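Local coordinates for protein Methylcobalamin\: coenzyme M methyltransferase (Methanosarcina mazei, PDB 4AY8) that transfers the methyl group of a methylcobalamin corrinoid to coenzyme M in methanogenesis, using a zinc ion that binds the coenzyme M sulfur, at residues Val244-Gly249 against Gly265-Glu270. Residues are numbered along the deposited sequence; the frame is centred on the assembly and turned at random.
Sequences VLHICG and GLSVEE. With ZN (zinc ion), chain D; COM (1-thioethanesulfonic acid), chain C.
His-246 and Ser-267 sit side by side on the same face of two parallel strands, and the serine fixes how the imidazole is turned. With CG anti to the backbone N (chi1 172°) and beside the carbonyl carbon, the ring leans forward over the sheet, toward the C-terminal end of its strand; its ND1 donates to Ser-267 OG at 2.8 Å, the hydroxyl lying near the ring plane but tilted 17° from it. That leaves NE2, across the ring, for the zinc ion at 2.2 Å, so Ser-267 acts as a second-shell residue orienting a metal ligand. Two residues on, Cys-248 SG reaches the same zinc at 2.4 Å, and the sulfur S1 of coenzyme M takes a further place, also at the edge of the histidine ring; Cys-325 completes the site.

Glu-269 reaches across to the segment after the strand, at Cys-248 and Gly-249. Its OE1 accepts the Gly-249 N-H at 2.8 Å on the anti side, 27° out of the carboxylate plane, while the carboxylate also rests against Cys-248 CB, 3.3 Å from OE1. Cut back to alanine, Glu-269 would lose its carboxylate, which is likely to leave Gly-249 N without this acceptor and Cys-248 CB without the group packed on it. A water bridges the carbonyls of Ile-247 and Gly-249 to Glu-269 N.

Earlier along the strands, Leu-245 N donates to Gly-265 O and Leu-245 O accepts Ser-267 N at 2.8 Å. These are adjacent strands of a TIM-barrel, joined through helix 252-259 as a beta-alpha-beta unit with the zinc at their C-terminal ends; Leu-266 and Val-268 pack on that helix, and strands 206-210 and 287-292 flank the pair.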
ATOM      1  N   VAL A 244       4.521  -4.729  -3.996  1.00  4.57           N
ATOM      2  CA  VAL A 244       3.900  -5.282  -2.800  1.00  3.97           C
ATOM      3  C   VAL A 244       2.372  -5.235  -2.926  1.00  4.23           C
ATOM      4  O   VAL A 244       1.799  -4.249  -3.406  1.00  3.75           O
ATOM      5  CB  VAL A 244       4.324  -4.513  -1.532  1.00  4.64           C
ATOM      6  CG1 VAL A 244       3.459  -4.932  -0.339  1.00  3.73           C
ATOM      7  CG2 VAL A 244       5.830  -4.717  -1.232  1.00  3.12           C
ATOM      8  N   LEU A 245       1.734  -6.315  -2.488  1.00  4.23           N
ATOM      9  CA  LEU A 245       0.280  -6.441  -2.476  1.00  4.15           C
ATOM     10  C   LEU A 245      -0.232  -6.418  -1.050  1.00  4.41           C
ATOM     11  O   LEU A 245       0.020  -7.348  -0.276  1.00  4.33           O
ATOM     12  CB  LEU A 245      -0.147  -7.742  -3.144  1.00  3.89           C
ATOM     13  CG  LEU A 245      -1.622  -8.093  -3.019  1.00  4.24           C
ATOM     14  CD1 LEU A 245      -2.501  -7.004  -3.667  1.00  2.19           C
ATOM     15  CD2 LEU A 245      -1.897  -9.488  -3.598  1.00  4.05           C
ATOM     16  N   HIS A 246      -0.947  -5.347  -0.710  1.00  4.77           N
ATOM     17  CA  HIS A 246      -1.579  -5.195   0.591  1.00  5.03           C
ATOM     18  C   HIS A 246      -3.061  -5.509   0.512  1.00  5.49           C
ATOM     19  O   HIS A 246      -3.785  -4.898  -0.263  1.00  5.34           O
ATOM     20  CB  HIS A 246      -1.423  -3.752   1.096  1.00  5.64           C
ATOM     21  CG  HIS A 246      -2.205  -3.472   2.334  1.00  6.40           C
ATOM     22  ND1 HIS A 246      -1.804  -3.904   3.580  1.00  6.73           N
ATOM     23  CD2 HIS A 246      -3.395  -2.852   2.514  1.00  9.00           C
ATOM     24  CE1 HIS A 246      -2.710  -3.548   4.475  1.00  7.10           C
ATOM     25  NE2 HIS A 246      -3.683  -2.911   3.853  1.00  8.94           N
ATOM     26  N   ILE A 247      -3.533  -6.440   1.336  1.00  5.84           N
ATOM     27  CA  ILE A 247      -4.967  -6.693   1.451  1.00  5.46           C
ATOM     28  C   ILE A 247      -5.277  -6.884   2.918  1.00  6.63           C
ATOM     29  O   ILE A 247      -4.729  -7.779   3.571  1.00  6.46           O
ATOM     30  CB  ILE A 247      -5.434  -7.941   0.635  1.00  5.55           C
ATOM     31  CG1 ILE A 247      -5.150  -7.773  -0.874  1.00  4.96           C
ATOM     32  CG2 ILE A 247      -6.920  -8.219   0.853  1.00  3.61           C
ATOM     33  CD1 ILE A 247      -5.379  -9.039  -1.693  1.00  3.40           C
ATOM     34  N   CYS A 248      -6.146  -6.033   3.450  1.00  7.91           N
ATOM     35  CA  CYS A 248      -6.448  -6.073   4.862  1.00  9.12           C
ATOM     36  C   CYS A 248      -7.545  -7.097   5.177  1.00  8.80           C
ATOM     37  O   CYS A 248      -8.069  -7.766   4.283  1.00  9.30           O
ATOM     38  CB  CYS A 248      -6.757  -4.653   5.416  1.00 10.20           C
ATOM     39  SG  CYS A 248      -7.368  -3.410   4.246  1.00 11.99           S
ATOM     40  N   GLY A 249      -7.850  -7.252   6.457  1.00  8.86           N
ATOM     41  CA  GLY A 249      -8.818  -8.250   6.912  1.00  9.11           C
ATOM     42  C   GLY A 249      -8.192  -9.618   7.114  1.00  9.18           C
ATOM     43  O   GLY A 249      -6.960  -9.763   7.031  1.00  8.37           O
ATOM     44  N   GLY A 265       6.383  -9.020  -2.227  1.00  4.65           N
ATOM     45  CA  GLY A 265       5.913  -8.970  -0.841  1.00  4.78           C
ATOM     46  C   GLY A 265       4.400  -8.903  -0.694  1.00  4.25           C
ATOM     47  O   GLY A 265       3.707  -8.320  -1.535  1.00  4.78           O
ATOM     48  N   LEU A 266       3.903  -9.526   0.371  1.00  3.80           N
ATOM     49  CA  LEU A 266       2.505  -9.479   0.759  1.00  3.69           C
ATOM     50  C   LEU A 266       2.374  -8.697   2.059  1.00  3.69           C
ATOM     51  O   LEU A 266       2.955  -9.062   3.079  1.00  4.06           O
ATOM     52  CB  LEU A 266       1.953 -10.884   0.959  1.00  3.95           C
ATOM     53  CG  LEU A 266       2.143 -11.884  -0.202  1.00  4.01           C
ATOM     54  CD1 LEU A 266       1.429 -13.182   0.126  1.00  2.24           C
ATOM     55  CD2 LEU A 266       1.661 -11.317  -1.553  1.00  2.00           C
ATOM     56  N   SER A 267       1.616  -7.608   2.029  1.00  3.97           N
ATOM     57  CA  SER A 267       1.410  -6.801   3.228  1.00  3.92           C
ATOM     58  C   SER A 267       0.084  -7.194   3.855  1.00  3.84           C
ATOM     59  O   SER A 267      -0.955  -7.088   3.222  1.00  3.68           O
ATOM     60  CB  SER A 267       1.418  -5.314   2.898  1.00  4.22           C
ATOM     61  OG  SER A 267       0.945  -4.525   3.985  1.00  3.65           O
ATOM     62  N   VAL A 268       0.130  -7.612   5.115  1.00  3.88           N
ATOM     63  CA  VAL A 268      -1.058  -8.114   5.809  1.00  4.08           C
ATOM     64  C   VAL A 268      -1.212  -7.491   7.193  1.00  4.39           C
ATOM     65  O   VAL A 268      -0.271  -6.934   7.749  1.00  4.28           O
ATOM     66  CB  VAL A 268      -1.018  -9.646   5.947  1.00  3.78           C
ATOM     67  CG1 VAL A 268      -0.906 -10.322   4.562  1.00  3.40           C
ATOM     68  CG2 VAL A 268       0.119 -10.075   6.851  1.00  4.86           C
ATOM     69  N   GLU A 269      -2.417  -7.593   7.732  1.00  4.85           N
ATOM     70  CA  GLU A 269      -2.713  -7.118   9.067  1.00  6.23           C
ATOM     71  C   GLU A 269      -2.481  -8.210  10.107  1.00  6.45           C
ATOM     72  O   GLU A 269      -2.115  -9.344   9.781  1.00  6.54           O
ATOM     73  CB  GLU A 269      -4.187  -6.700   9.167  1.00  6.32           C
ATOM     74  CG  GLU A 269      -4.598  -5.518   8.345  1.00  9.51           C
ATOM     75  CD  GLU A 269      -5.956  -4.983   8.778  1.00 12.87           C
ATOM     76  OE1 GLU A 269      -6.984  -5.680   8.557  1.00 11.42           O
ATOM     77  OE2 GLU A 269      -5.973  -3.868   9.355  1.00 15.14           O
ATOM     78  N   GLU A 270      -2.775  -7.855  11.353  1.00  7.19           N
ATOM     79  CA  GLU A 270      -2.673  -8.752  12.495  1.00  7.93           C
ATOM     80  C   GLU A 270      -3.741  -9.840  12.455  1.00  7.99           C
ATOM     81  O   GLU A 270      -3.659 -10.828  13.175  1.00  7.52           O
ATOM     82  CB  GLU A 270      -2.804  -7.963  13.804  1.00  7.72           C
ATOM     83  CG  GLU A 270      -4.224  -7.477  14.128  1.00  8.53           C
ATOM     84  CD  GLU A 270      -4.606  -6.156  13.464  1.00  9.31           C
ATOM     85  OE1 GLU A 270      -3.975  -5.757  12.466  1.00  9.33           O
ATOM     86  OE2 GLU A 270      -5.572  -5.520  13.946  1.00 10.68           O
TER
HETATM   87 ZN    ZN D 600      -5.509  -1.896   4.466  1.00 16.99          ZN
HETATM   88  C1  COM C 500      -4.944   0.813   3.325  1.00 14.72           C
HETATM   89  C2  COM C 500      -5.097   2.167   2.648  1.00 15.33           C
HETATM   90  S1  COM C 500      -6.166  -0.422   2.749  1.00 13.21           S
HETATM   91  S2  COM C 500      -4.045   3.343   3.215  1.00 14.55           S
HETATM   92  O1S COM C 500      -4.438   3.774   4.555  1.00 14.69           O
HETATM   93  O2S COM C 500      -4.206   4.505   2.311  1.00 16.57           O
HETATM   94  O3S COM C 500      -2.644   2.920   3.232  1.00 13.55           O
HETATM   95  O   HOH W   1      -4.464  -8.668   6.119  1.00  2.44           O